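Acarbose/maltose binding protein GacH (Streptomyces glaucescens, PDB 3K01) serves as the solute receptor of an ABC transporter, binding acarbose and an acarbose homolog and probably also maltose. Local coordinates at residues 93-98 against 102-107; 87-92 against 137-142; 364-367 against 372-375; 28-33 against 313-318; 46-51 against 60-65. All coordinates share one frame; numbering follows the deposited sequence. Where two conformers were deposited one is given.

How the contacts relate
Four of the five contacts are buried; contact 3, in the loop before helix 376-387, lies at the surface. Contacts 2, 4 and 5 all reach the same sheet, where strand 28-34 runs between parallel neighbours 58-64 and 87-91. Contacts 4 and 5 cover it with helices and rely on apolar packing, though contact 5 adds a bridging water. Contact 2 spans two strands that do not pair with each other, through a single buried polar side-chain meeting. Contact 1 ends the helix that follows strand 87-91 and combines a backbone hydrogen bond with leucine packing. Chemistry differs with place: apolar where helices cover the sheet, a buried polar bond between strands, mixed in the surface loop.

Contact 1: residues 93-98 against 102-107; sequences AWVADF and GYLAPL
The first torsions of Phe98 and Leu104 decide which carbons meet. In Phe98 the bond to CG lies opposite the carbonyl carbon (chi1 -65°), so the ring is carried off from residues 102-107 while CB stays turned to them. Leu104 has a similar first torsion (chi1 -57°), and its branch point arrives against that methylene: Leu104 CG is 3.6 Å from Phe98 CB. Both methyls follow, with CD1 of Leu104 at 3.8 Å and CD2 at 3.9 Å from the same Phe98 CB. One turn back, Leu104 CD1 also lies 3.6 Å from Val95 O, so it packs on the helix backbone as well as on a side chain. The Phe98 ring, approached obliquely by Leu104 CD2, packs mainly on Phe74 of helix 67-79 and on Met88 and Thr90 of strand 87-91, with Trp94 CB over one of its faces. The polar part is a backbone bond, Tyr103 N to Phe98 O at 3.1 Å, and Tyr103 CB rests 3.7 Å from that oxygen. Gly102 allows the chain to double back here because it takes a positive phi of 83°. It is the C-prime residue of a Schellman motif, the classic way of ending an alpha-helix.

Contact 2: residues 87-92 against 137-142; sequences VMRTEV and PQVIDT
Arg89 and Gln138 meet through one amide oxygen, and this is the tight part of the contact. Gln138 OE1 receives Arg89 NE at 2.7 Å, nearly straight with an N-H...O angle of 160°. The donor approaches in the carbonyl plane, on a lone pair, and the oxygen in turn lies within a few degrees of the guanidinium plane. Arg89 NH2 adds a second, weak and bent bond to the same OE1 at 3.1 Å. With both donors converging on one oxygen, the guanidinium edge is held, while its plane and that of the amide stand 66° apart. An extended arginine chain, CG anti to the backbone N (chi1 -159°), carries the group across a gap that leaves the two CA atoms 8.8 Å apart. The strands do not pair directly here; each runs antiparallel to strand 293-302, and Gln138 with Val139 forms a classic beta bulge opposite Trp298. That tryptophan also makes a cation-pi contact with Arg89, whose NH1 is bonded to Thr35 OG1. Further along, the contact slackens. Val139 CG2 comes no closer than 4.0 Å to Arg89 NH2, in an oblique approach. Beyond it lie the partly exposed acids Glu91 and Asp141, with Glu91 OE2 standing 6.5 Å from Asp141 OD1 in one of the two conformers of Glu91. In that same conformer Glu91 turns OE1 to Ala93 N, capping the start of helix 92-100.

Contact 3: residues 364-367 against 372-375; sequences VERP and GNAL
Arg366 and Pro367 face Asn373 and Leu375 within a single loop, which runs from strand 363-364 to helix 376-387 and ends in a short 3-10 turn at residues 373-375. The first residue of 364-367 to touch the other segment is Arg366. Its side chain is bent at the second torsion (chi2 -83°), and this swings the guanidinium round to present an edge to Asn373. The approach is near the guanidinium plane, yet Arg366 NH1 and Asn373 OD1 remain 3.6 Å apart, a polar proximity and not a hydrogen bond; the two flat groups are turned 40° against each other. The firmer hold on the arginine comes from another quarter, since its NE is bonded to Gln295 O. Arg366 and Asn373 both also touch Ala93, so helix 92-100 shares this side of the loop. At Pro367 the character changes from polar to apolar. The backbone draws close, Pro367 CA being 6.0 Å from Gly372 CA, and the pyrrolidine ring passes alongside Leu375, the two side chains running in opposite directions. Leu203 packs against both of them. In the second segment, the 3-10 turn is closed by Leu375 N bonding to Gly372 O at 3.2 Å. Across the loop itself, the meeting comes down to Pro367 CG lying 3.7 Å from Leu375 CD1.

Contact 4: residues 28-33 against 313-318; sequences GTVTFW and YAFVKY
Val30 and Phe32 meet different parts of the Phe315 ring, each in its own way. Val30 comes over a face: its CG1 lies 4.3 Å from the ring centroid, 24° off the normal, a CH-pi contact displaced toward the CB end, where CG1 is 4.0 Å from Phe315 CG. Phe32 meets the far end of the ring. Here the two phenyl rings are inclined to each other, their planes at 57° and their centroids 5.3 Å apart. Phe315 CE2 sits over one face of Phe32, toward its rim, 3.7 Å from Phe32 CG, and Phe315 CZ is 3.8 Å from Phe32 CD2. The phenylalanine of the helix reaches this position because its CG is anti to the backbone N (chi1 -178°), which sends the ring outward to the sheet. Val30 and Phe32 are two residues apart on strand 28-34 and so point from the same face of the sheet toward helix 309-320. Phe51 adds an edge-to-face partner to the Phe315 ring. With no hydrogen bond across the contact and all three touching residues buried, helix and sheet are joined here by the fit of carbon surfaces alone.

Contact 5: residues 46-51 against 60-65; sequences ALAEGF and VKYVNV
A single water is gripped by three groups where Glu49 lies beside Tyr62. It donates to Glu49 OE2 at 2.7 Å and to Val60 O at 2.8 Å, which uses both its hydrogens, and it accepts from Tyr62 N at 2.9 Å. The segments belong to a beta-alpha-beta crossover: strand 28-34 leads through helix 41-49 to strand 58-64, its parallel neighbour. Because Lys61 makes the backbone bonds to strand 28-34, Val60 O and Tyr62 N point to the other edge of their strand, and the water links that edge to the helix carboxylate. Beneath it the contact is apolar. Ala48 CB fits between two strand residues, 4.2 Å from Val60 CG1 and equally far from Tyr62 CD1. Val60 is the most deeply engaged: with CG1 anti to the backbone N (chi1 175°), both methyls lie against Ala48 O, and CG2 also meets Phe51 CD2 at 3.8 Å. The phenylalanine and valine side chains cross at about a right angle. Phe315 of helix 309-320 also touches Ala48 and Val60. At the far end of the tyrosine, the hydroxyl is bonded to Asp34 OD2 and also takes a nearly straight bond (162°) from within its own strand, Asn64 ND2 to Tyr62 OH at 3.2 Å.

Contact 1: residues 93-98 against 102-107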
# COMPACT_ATOMS: atom_id res chain seq x y z
N ALA A 93 -7.90 -0.76 2.10
CA ALA A 93 -9.04 -1.37 1.38
C ALA A 93 -10.11 -1.87 2.35
O ALA A 93 -11.28 -2.05 1.98
CB ALA A 93 -8.58 -2.53 0.50
N TRP A 94 -9.73 -2.12 3.60
CA TRP A 94 -10.68 -2.68 4.57
C TRP A 94 -11.69 -1.63 5.03
O TRP A 94 -12.74 -2.01 5.55
CB TRP A 94 -9.99 -3.27 5.79
CG TRP A 94 -9.10 -4.44 5.55
CD1 TRP A 94 -8.78 -5.02 4.35
CD2 TRP A 94 -8.35 -5.12 6.56
NE1 TRP A 94 -7.87 -6.04 4.58
CE2 TRP A 94 -7.60 -6.12 5.92
CE3 TRP A 94 -8.24 -4.97 7.95
CZ2 TRP A 94 -6.74 -6.97 6.63
CZ3 TRP A 94 -7.39 -5.82 8.66
CH2 TRP A 94 -6.66 -6.81 7.98
N VAL A 95 -11.40 -0.34 4.88
CA VAL A 95 -12.37 0.67 5.29
C VAL A 95 -13.67 0.47 4.53
O VAL A 95 -14.73 0.34 5.16
CB VAL A 95 -11.82 2.09 5.10
CG1 VAL A 95 -12.89 3.12 5.48
CG2 VAL A 95 -10.58 2.28 5.94
N ALA A 96 -13.62 0.43 3.21
CA ALA A 96 -14.84 0.23 2.42
C ALA A 96 -15.40 -1.17 2.63
O ALA A 96 -16.62 -1.34 2.65
CB ALA A 96 -14.58 0.49 0.97
N ASP A 97 -14.53 -2.16 2.80
CA ASP A 97 -14.96 -3.54 3.05
C ASP A 97 -15.86 -3.53 4.30
O ASP A 97 -17.04 -3.92 4.26
CB ASP A 97 -13.70 -4.42 3.22
CG ASP A 97 -13.99 -5.90 3.34
OD1 ASP A 97 -15.16 -6.31 3.15
OD2 ASP A 97 -13.01 -6.61 3.63
N PHE A 98 -15.33 -3.08 5.43
CA PHE A 98 -16.09 -3.12 6.69
C PHE A 98 -17.26 -2.14 6.66
O PHE A 98 -18.33 -2.45 7.19
CB PHE A 98 -15.18 -2.75 7.86
CG PHE A 98 -14.04 -3.72 8.13
CD1 PHE A 98 -14.08 -5.07 7.76
CD2 PHE A 98 -12.96 -3.26 8.83
CE1 PHE A 98 -12.98 -5.91 8.05
CE2 PHE A 98 -11.87 -4.09 9.14
CZ PHE A 98 -11.89 -5.41 8.74
N GLY A 102 -21.73 -2.45 7.21
CA GLY A 102 -22.38 -1.82 8.36
C GLY A 102 -21.58 -1.88 9.65
O GLY A 102 -22.11 -1.62 10.74
N TYR A 103 -20.29 -2.24 9.60
CA TYR A 103 -19.55 -2.46 10.84
C TYR A 103 -18.72 -1.28 11.37
O TYR A 103 -18.12 -1.41 12.45
CB TYR A 103 -18.63 -3.67 10.69
CG TYR A 103 -19.31 -5.00 10.51
CD1 TYR A 103 -20.60 -5.23 10.97
CD2 TYR A 103 -18.61 -6.04 9.91
CE1 TYR A 103 -21.19 -6.52 10.77
CE2 TYR A 103 -19.18 -7.29 9.73
CZ TYR A 103 -20.45 -7.51 10.16
OH TYR A 103 -21.04 -8.76 9.98
N LEU A 104 -18.69 -0.17 10.64
CA LEU A 104 -17.92 1.00 11.07
C LEU A 104 -18.79 2.18 11.43
O LEU A 104 -19.75 2.50 10.71
CB LEU A 104 -16.86 1.40 10.03
CG LEU A 104 -15.84 0.31 9.63
CD1 LEU A 104 -14.79 0.91 8.71
CD2 LEU A 104 -15.20 -0.32 10.86
N ALA A 105 -18.43 2.84 12.52
CA ALA A 105 -19.13 4.07 12.91
C ALA A 105 -18.74 5.22 12.00
O ALA A 105 -17.56 5.42 11.72
CB ALA A 105 -18.75 4.43 14.35
N PRO A 106 -19.70 6.03 11.54
CA PRO A 106 -19.29 7.20 10.75
C PRO A 106 -18.68 8.26 11.66
O PRO A 106 -19.12 8.46 12.79
CB PRO A 106 -20.62 7.70 10.18
CG PRO A 106 -21.65 7.28 11.20
CD PRO A 106 -21.17 5.93 11.69
N LEU A 107 -17.67 8.97 11.16
CA LEU A 107 -16.90 9.87 11.98
C LEU A 107 -17.15 11.33 11.64
O LEU A 107 -16.67 12.21 12.35
CB LEU A 107 -15.41 9.53 11.87
CG LEU A 107 -15.00 8.13 12.29
CD1 LEU A 107 -13.49 7.95 12.19
CD2 LEU A 107 -15.46 7.78 13.71

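Contact 2: residues 87-92 against 137-142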
# COMPACT_ATOMS: atom_id res chain seq x y z
N VAL A 87 -11.97 -0.15 18.64
CA VAL A 87 -11.16 0.45 17.61
C VAL A 87 -10.41 -0.66 16.88
O VAL A 87 -9.80 -1.53 17.50
CB VAL A 87 -10.18 1.46 18.21
CG1 VAL A 87 -9.22 1.99 17.13
CG2 VAL A 87 -10.96 2.63 18.85
N MET A 88 -10.47 -0.59 15.55
CA MET A 88 -9.87 -1.64 14.70
C MET A 88 -8.85 -0.98 13.78
O MET A 88 -9.18 -0.03 13.05
CB MET A 88 -11.01 -2.26 13.86
CG MET A 88 -10.62 -3.34 12.85
SD MET A 88 -9.91 -4.75 13.72
CE MET A 88 -9.15 -5.65 12.35
N ARG A 89 -7.62 -1.52 13.78
CA ARG A 89 -6.65 -1.09 12.76
C ARG A 89 -7.10 -1.66 11.40
O ARG A 89 -7.32 -2.87 11.28
CB ARG A 89 -5.24 -1.54 13.10
CG ARG A 89 -4.21 -0.73 12.38
CD ARG A 89 -2.88 -1.39 12.39
NE ARG A 89 -1.77 -0.52 12.02
CZ ARG A 89 -0.59 -0.98 11.59
NH1 ARG A 89 -0.39 -2.28 11.46
NH2 ARG A 89 0.38 -0.13 11.32
N THR A 90 -7.25 -0.78 10.41
CA THR A 90 -7.94 -1.12 9.16
C THR A 90 -7.05 -0.86 7.96
O THR A 90 -6.60 0.26 7.76
CB THR A 90 -9.26 -0.31 8.94
OG1 THR A 90 -9.02 1.10 9.13
CG2 THR A 90 -10.36 -0.77 9.89
N GLU A 91 -6.77 -1.89 7.17
CA GLU A 91 -5.95 -1.66 5.99
C GLU A 91 -6.73 -0.72 5.08
O GLU A 91 -7.96 -0.63 5.18
CB GLU A 91 -5.67 -2.99 5.32
CG GLU A 91 -4.45 -3.00 4.42
CD GLU A 91 -4.80 -2.89 2.94
OE1 GLU A 91 -5.99 -3.02 2.55
OE2 GLU A 91 -3.86 -2.69 2.15
N VAL A 92 -6.06 0.01 4.19
CA VAL A 92 -6.77 1.01 3.39
C VAL A 92 -8.00 0.44 2.67
O VAL A 92 -9.05 1.10 2.62
CB VAL A 92 -5.87 1.77 2.41
CG1 VAL A 92 -4.89 2.70 3.15
CG2 VAL A 92 -5.12 0.84 1.42
N PRO A 137 -6.40 8.36 9.13
CA PRO A 137 -5.17 7.73 8.59
C PRO A 137 -4.12 7.50 9.63
O PRO A 137 -3.98 8.26 10.60
CB PRO A 137 -4.68 8.76 7.56
CG PRO A 137 -5.88 9.66 7.29
CD PRO A 137 -6.53 9.74 8.65
N GLN A 138 -3.32 6.46 9.42
CA GLN A 138 -2.24 6.12 10.34
C GLN A 138 -0.88 6.04 9.62
O GLN A 138 -0.00 6.87 9.88
CB GLN A 138 -2.54 4.83 11.08
CG GLN A 138 -1.55 4.54 12.19
CD GLN A 138 -1.66 3.13 12.66
OE1 GLN A 138 -1.64 2.20 11.85
NE2 GLN A 138 -1.80 2.92 13.99
N VAL A 139 -0.72 5.09 8.69
CA VAL A 139 0.54 4.99 7.94
C VAL A 139 0.23 4.72 6.47
O VAL A 139 -0.84 4.21 6.12
CB VAL A 139 1.48 3.88 8.48
CG1 VAL A 139 1.97 4.19 9.91
CG2 VAL A 139 0.82 2.56 8.45
N ILE A 140 1.18 5.07 5.61
CA ILE A 140 1.04 4.84 4.16
C ILE A 140 2.24 4.06 3.64
O ILE A 140 3.33 4.15 4.20
CB ILE A 140 0.92 6.21 3.40
CG1 ILE A 140 0.65 6.05 1.88
CG2 ILE A 140 2.13 7.12 3.67
CD1 ILE A 140 -0.01 7.28 1.27
N ASP A 141 2.03 3.30 2.57
CA ASP A 141 3.17 2.78 1.84
C ASP A 141 2.79 2.64 0.37
O ASP A 141 1.67 2.97 -0.05
CB ASP A 141 3.71 1.49 2.48
CG ASP A 141 2.69 0.39 2.52
OD1 ASP A 141 1.83 0.31 1.61
OD2 ASP A 141 2.72 -0.42 3.47
N THR A 142 3.76 2.22 -0.44
CA THR A 142 3.56 2.08 -1.88
C THR A 142 4.68 1.23 -2.44
O THR A 142 5.56 0.78 -1.70
CB THR A 142 3.51 3.48 -2.56
OG1 THR A 142 3.02 3.39 -3.90
CG2 THR A 142 4.86 4.18 -2.56

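Contact 3: residues 364-367 against 372-375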
# COMPACT_ATOMS: atom_id res chain seq x y z
N VAL A 364 -1.28 6.26 -6.05
CA VAL A 364 -2.57 6.42 -6.70
C VAL A 364 -3.59 5.74 -5.82
O VAL A 364 -3.38 4.62 -5.37
CB VAL A 364 -2.56 5.77 -8.13
CG1 VAL A 364 -3.96 5.79 -8.77
CG2 VAL A 364 -1.55 6.46 -9.02
N GLU A 365 -4.72 6.40 -5.60
CA GLU A 365 -5.75 5.85 -4.76
C GLU A 365 -6.31 4.54 -5.32
O GLU A 365 -6.40 4.38 -6.55
CB GLU A 365 -6.91 6.83 -4.67
CG GLU A 365 -6.61 8.12 -3.92
CD GLU A 365 -7.77 9.10 -3.92
OE1 GLU A 365 -8.92 8.65 -3.94
OE2 GLU A 365 -7.51 10.34 -3.89
N ARG A 366 -6.69 3.65 -4.43
CA ARG A 366 -7.51 2.49 -4.80
C ARG A 366 -8.92 2.99 -5.13
O ARG A 366 -9.30 4.08 -4.73
CB ARG A 366 -7.68 1.56 -3.60
CG ARG A 366 -6.42 1.11 -2.94
CD ARG A 366 -5.74 -0.06 -3.61
NE ARG A 366 -4.67 -0.50 -2.73
CZ ARG A 366 -4.67 -1.55 -1.92
NH1 ARG A 366 -5.64 -2.47 -1.91
NH2 ARG A 366 -3.59 -1.75 -1.18
N PRO A 367 -9.73 2.14 -5.80
CA PRO A 367 -11.15 2.42 -5.80
C PRO A 367 -11.69 2.08 -4.40
O PRO A 367 -11.53 0.96 -3.92
CB PRO A 367 -11.72 1.46 -6.87
CG PRO A 367 -10.72 0.40 -6.99
CD PRO A 367 -9.38 0.91 -6.54
N GLY A 372 -13.22 -3.67 -3.65
CA GLY A 372 -11.87 -3.29 -4.07
C GLY A 372 -10.90 -4.47 -4.13
O GLY A 372 -10.18 -4.63 -5.10
N ASN A 373 -10.89 -5.29 -3.09
CA ASN A 373 -9.92 -6.39 -3.07
C ASN A 373 -10.25 -7.49 -4.08
O ASN A 373 -9.33 -8.13 -4.61
CB ASN A 373 -9.68 -6.89 -1.64
CG ASN A 373 -8.55 -6.12 -0.93
OD1 ASN A 373 -7.76 -5.41 -1.56
ND2 ASN A 373 -8.47 -6.27 0.40
N ALA A 374 -11.52 -7.65 -4.41
CA ALA A 374 -11.96 -8.63 -5.39
C ALA A 374 -11.47 -8.26 -6.80
O ALA A 374 -11.46 -9.10 -7.69
CB ALA A 374 -13.49 -8.73 -5.36
N LEU A 375 -11.07 -7.02 -7.00
CA LEU A 375 -10.59 -6.57 -8.32
C LEU A 375 -9.20 -7.13 -8.65
O LEU A 375 -8.79 -7.06 -9.81
CB LEU A 375 -10.56 -5.04 -8.40
CG LEU A 375 -11.90 -4.37 -8.16
CD1 LEU A 375 -11.74 -2.87 -8.33
CD2 LEU A 375 -12.99 -4.91 -9.10

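Contact 4: residues 28-33 against 313-318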
# COMPACT_ATOMS: atom_id res chain seq x y z
N GLY A 28 -14.30 4.56 30.85
CA GLY A 28 -14.76 3.33 30.22
C GLY A 28 -13.59 2.57 29.60
O GLY A 28 -12.43 2.86 29.89
N THR A 29 -13.93 1.62 28.74
CA THR A 29 -12.93 0.75 28.12
C THR A 29 -12.81 1.09 26.65
O THR A 29 -13.82 1.39 25.99
CB THR A 29 -13.36 -0.72 28.26
OG1 THR A 29 -13.41 -1.06 29.65
CG2 THR A 29 -12.38 -1.66 27.56
N VAL A 30 -11.58 1.08 26.14
CA VAL A 30 -11.35 1.09 24.69
C VAL A 30 -10.52 -0.14 24.35
O VAL A 30 -9.33 -0.20 24.69
CB VAL A 30 -10.64 2.37 24.19
CG1 VAL A 30 -10.31 2.24 22.68
CG2 VAL A 30 -11.49 3.62 24.44
N THR A 31 -11.15 -1.11 23.70
CA THR A 31 -10.45 -2.29 23.20
C THR A 31 -9.95 -1.99 21.80
O THR A 31 -10.75 -1.61 20.93
CB THR A 31 -11.35 -3.53 23.22
OG1 THR A 31 -11.71 -3.80 24.59
CG2 THR A 31 -10.63 -4.74 22.64
N PHE A 32 -8.64 -2.11 21.62
CA PHE A 32 -7.98 -1.79 20.35
C PHE A 32 -7.37 -3.04 19.76
O PHE A 32 -6.53 -3.66 20.41
CB PHE A 32 -6.90 -0.72 20.58
CG PHE A 32 -5.97 -0.46 19.40
CD1 PHE A 32 -6.46 -0.37 18.09
CD2 PHE A 32 -4.61 -0.28 19.61
CE1 PHE A 32 -5.60 -0.13 17.01
CE2 PHE A 32 -3.76 -0.04 18.56
CZ PHE A 32 -4.24 0.06 17.26
N TRP A 33 -7.78 -3.42 18.55
CA TRP A 33 -7.14 -4.52 17.82
C TRP A 33 -6.14 -3.98 16.83
O TRP A 33 -6.50 -3.30 15.85
CB TRP A 33 -8.17 -5.37 17.10
CG TRP A 33 -8.98 -6.27 17.99
CD1 TRP A 33 -8.99 -6.31 19.37
CD2 TRP A 33 -9.93 -7.25 17.56
NE1 TRP A 33 -9.87 -7.27 19.81
CE2 TRP A 33 -10.48 -7.84 18.72
CE3 TRP A 33 -10.38 -7.69 16.30
CZ2 TRP A 33 -11.43 -8.87 18.66
CZ3 TRP A 33 -11.35 -8.69 16.25
CH2 TRP A 33 -11.87 -9.25 17.42
N TYR A 313 -13.55 7.82 19.77
CA TYR A 313 -13.23 8.96 18.90
C TYR A 313 -11.92 9.60 19.37
O TYR A 313 -11.05 9.92 18.55
CB TYR A 313 -14.32 10.02 19.00
CG TYR A 313 -15.70 9.62 18.52
CD1 TYR A 313 -15.89 8.66 17.51
CD2 TYR A 313 -16.83 10.22 19.07
CE1 TYR A 313 -17.18 8.32 17.09
CE2 TYR A 313 -18.11 9.88 18.65
CZ TYR A 313 -18.28 8.93 17.67
OH TYR A 313 -19.55 8.60 17.26
N ALA A 314 -11.79 9.81 20.68
CA ALA A 314 -10.60 10.43 21.21
C ALA A 314 -9.37 9.53 21.03
O ALA A 314 -8.26 10.03 20.75
CB ALA A 314 -10.81 10.77 22.69
N PHE A 315 -9.56 8.23 21.16
CA PHE A 315 -8.43 7.31 20.98
C PHE A 315 -7.89 7.33 19.54
O PHE A 315 -6.68 7.39 19.32
CB PHE A 315 -8.84 5.90 21.37
CG PHE A 315 -7.72 4.89 21.25
CD1 PHE A 315 -6.78 4.78 22.26
CD2 PHE A 315 -7.63 4.08 20.14
CE1 PHE A 315 -5.74 3.86 22.16
CE2 PHE A 315 -6.59 3.14 20.02
CZ PHE A 315 -5.65 3.03 21.04
N VAL A 316 -8.78 7.29 18.55
CA VAL A 316 -8.29 7.32 17.16
C VAL A 316 -7.69 8.67 16.83
O VAL A 316 -6.71 8.72 16.09
CB VAL A 316 -9.33 6.86 16.11
CG1 VAL A 316 -9.84 5.47 16.45
CG2 VAL A 316 -10.47 7.85 15.92
N LYS A 317 -8.22 9.75 17.39
CA LYS A 317 -7.58 11.04 17.22
C LYS A 317 -6.16 11.03 17.79
O LYS A 317 -5.22 11.50 17.13
CB LYS A 317 -8.42 12.17 17.85
CG LYS A 317 -7.73 13.51 17.91
CD LYS A 317 -8.63 14.48 18.66
CE LYS A 317 -7.96 15.82 18.76
NZ LYS A 317 -8.80 16.80 19.52
N TYR A 318 -6.00 10.50 19.00
CA TYR A 318 -4.69 10.36 19.60
C TYR A 318 -3.75 9.49 18.76
O TYR A 318 -2.62 9.90 18.47
CB TYR A 318 -4.86 9.78 21.01
CG TYR A 318 -3.59 9.22 21.61
CD1 TYR A 318 -2.60 10.06 22.13
CD2 TYR A 318 -3.37 7.85 21.63
CE1 TYR A 318 -1.44 9.54 22.68
CE2 TYR A 318 -2.20 7.32 22.17
CZ TYR A 318 -1.26 8.17 22.68
OH TYR A 318 -0.08 7.64 23.21

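Contact 5: residues 46-51 against 60-65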
# COMPACT_ATOMS: atom_id res chain seq x y z
N ALA A 46 2.67 0.15 23.65
CA ALA A 46 3.06 1.26 24.52
C ALA A 46 2.41 2.56 24.07
O ALA A 46 1.95 3.36 24.90
CB ALA A 46 4.57 1.40 24.59
N LEU A 47 2.37 2.80 22.75
CA LEU A 47 1.72 4.01 22.24
C LEU A 47 0.23 4.00 22.59
O LEU A 47 -0.30 4.99 23.09
CB LEU A 47 1.90 4.12 20.72
CG LEU A 47 3.32 4.45 20.25
CD1 LEU A 47 3.45 4.32 18.74
CD2 LEU A 47 3.67 5.86 20.68
N ALA A 48 -0.43 2.87 22.38
CA ALA A 48 -1.86 2.78 22.68
C ALA A 48 -2.13 3.02 24.16
O ALA A 48 -3.02 3.79 24.52
CB ALA A 48 -2.40 1.44 22.25
N GLU A 49 -1.32 2.41 25.01
CA GLU A 49 -1.52 2.54 26.44
C GLU A 49 -1.17 3.95 26.92
O GLU A 49 -1.69 4.41 27.94
CB GLU A 49 -0.78 1.43 27.21
CG GLU A 49 -1.42 0.05 26.99
CD GLU A 49 -0.65 -1.13 27.55
OE1 GLU A 49 0.51 -0.93 27.99
OE2 GLU A 49 -1.18 -2.26 27.49
N GLY A 50 -0.34 4.67 26.16
CA GLY A 50 -0.03 6.05 26.45
C GLY A 50 -1.26 6.96 26.45
O GLY A 50 -1.22 8.06 27.01
N PHE A 51 -2.34 6.53 25.80
CA PHE A 51 -3.60 7.29 25.82
C PHE A 51 -4.03 7.53 27.28
O PHE A 51 -4.64 8.57 27.60
CB PHE A 51 -4.67 6.51 25.06
CG PHE A 51 -6.00 7.22 24.94
CD1 PHE A 51 -6.14 8.34 24.13
CD2 PHE A 51 -7.12 6.71 25.59
CE1 PHE A 51 -7.38 8.97 23.98
CE2 PHE A 51 -8.38 7.33 25.46
CZ PHE A 51 -8.50 8.47 24.63
N VAL A 60 -7.43 1.25 28.37
CA VAL A 60 -7.06 0.77 27.04
C VAL A 60 -6.68 -0.71 27.09
O VAL A 60 -5.73 -1.09 27.80
CB VAL A 60 -5.91 1.58 26.44
CG1 VAL A 60 -5.46 0.98 25.08
CG2 VAL A 60 -6.32 3.04 26.26
N LYS A 61 -7.41 -1.53 26.34
CA LYS A 61 -7.12 -2.96 26.22
C LYS A 61 -6.56 -3.23 24.83
O LYS A 61 -7.30 -3.37 23.84
CB LYS A 61 -8.37 -3.80 26.50
CG LYS A 61 -8.96 -3.56 27.89
CD LYS A 61 -10.12 -4.49 28.20
CE LYS A 61 -10.40 -4.47 29.70
NZ LYS A 61 -11.75 -4.97 30.08
N TYR A 62 -5.24 -3.30 24.78
CA TYR A 62 -4.50 -3.58 23.56
C TYR A 62 -4.54 -5.08 23.24
O TYR A 62 -4.24 -5.90 24.12
CB TYR A 62 -3.05 -3.17 23.74
CG TYR A 62 -2.21 -3.54 22.55
CD1 TYR A 62 -2.10 -2.67 21.47
CD2 TYR A 62 -1.58 -4.80 22.47
CE1 TYR A 62 -1.36 -3.02 20.34
CE2 TYR A 62 -0.83 -5.15 21.35
CZ TYR A 62 -0.74 -4.27 20.30
OH TYR A 62 -0.02 -4.63 19.18
N VAL A 63 -4.87 -5.43 22.00
CA VAL A 63 -4.80 -6.80 21.53
C VAL A 63 -4.09 -6.83 20.19
O VAL A 63 -4.46 -6.07 19.28
CB VAL A 63 -6.21 -7.39 21.36
CG1 VAL A 63 -6.13 -8.84 20.90
CG2 VAL A 63 -7.02 -7.27 22.66
N ASN A 64 -3.08 -7.68 20.03
CA ASN A 64 -2.44 -7.83 18.73
C ASN A 64 -3.09 -9.00 18.01
O ASN A 64 -3.25 -10.08 18.56
CB ASN A 64 -0.94 -8.07 18.88
CG ASN A 64 -0.25 -8.13 17.55
OD1 ASN A 64 -0.11 -9.21 16.97
ND2 ASN A 64 0.13 -6.98 17.03
N VAL A 65 -3.49 -8.76 16.76
CA VAL A 65 -4.13 -9.77 15.93
C VAL A 65 -3.27 -9.87 14.66
O VAL A 65 -3.05 -8.87 13.98
CB VAL A 65 -5.57 -9.38 15.53
CG1 VAL A 65 -6.21 -10.50 14.73
CG2 VAL A 65 -6.41 -9.02 16.78
O HOH W 1 -3.74 -2.95 27.25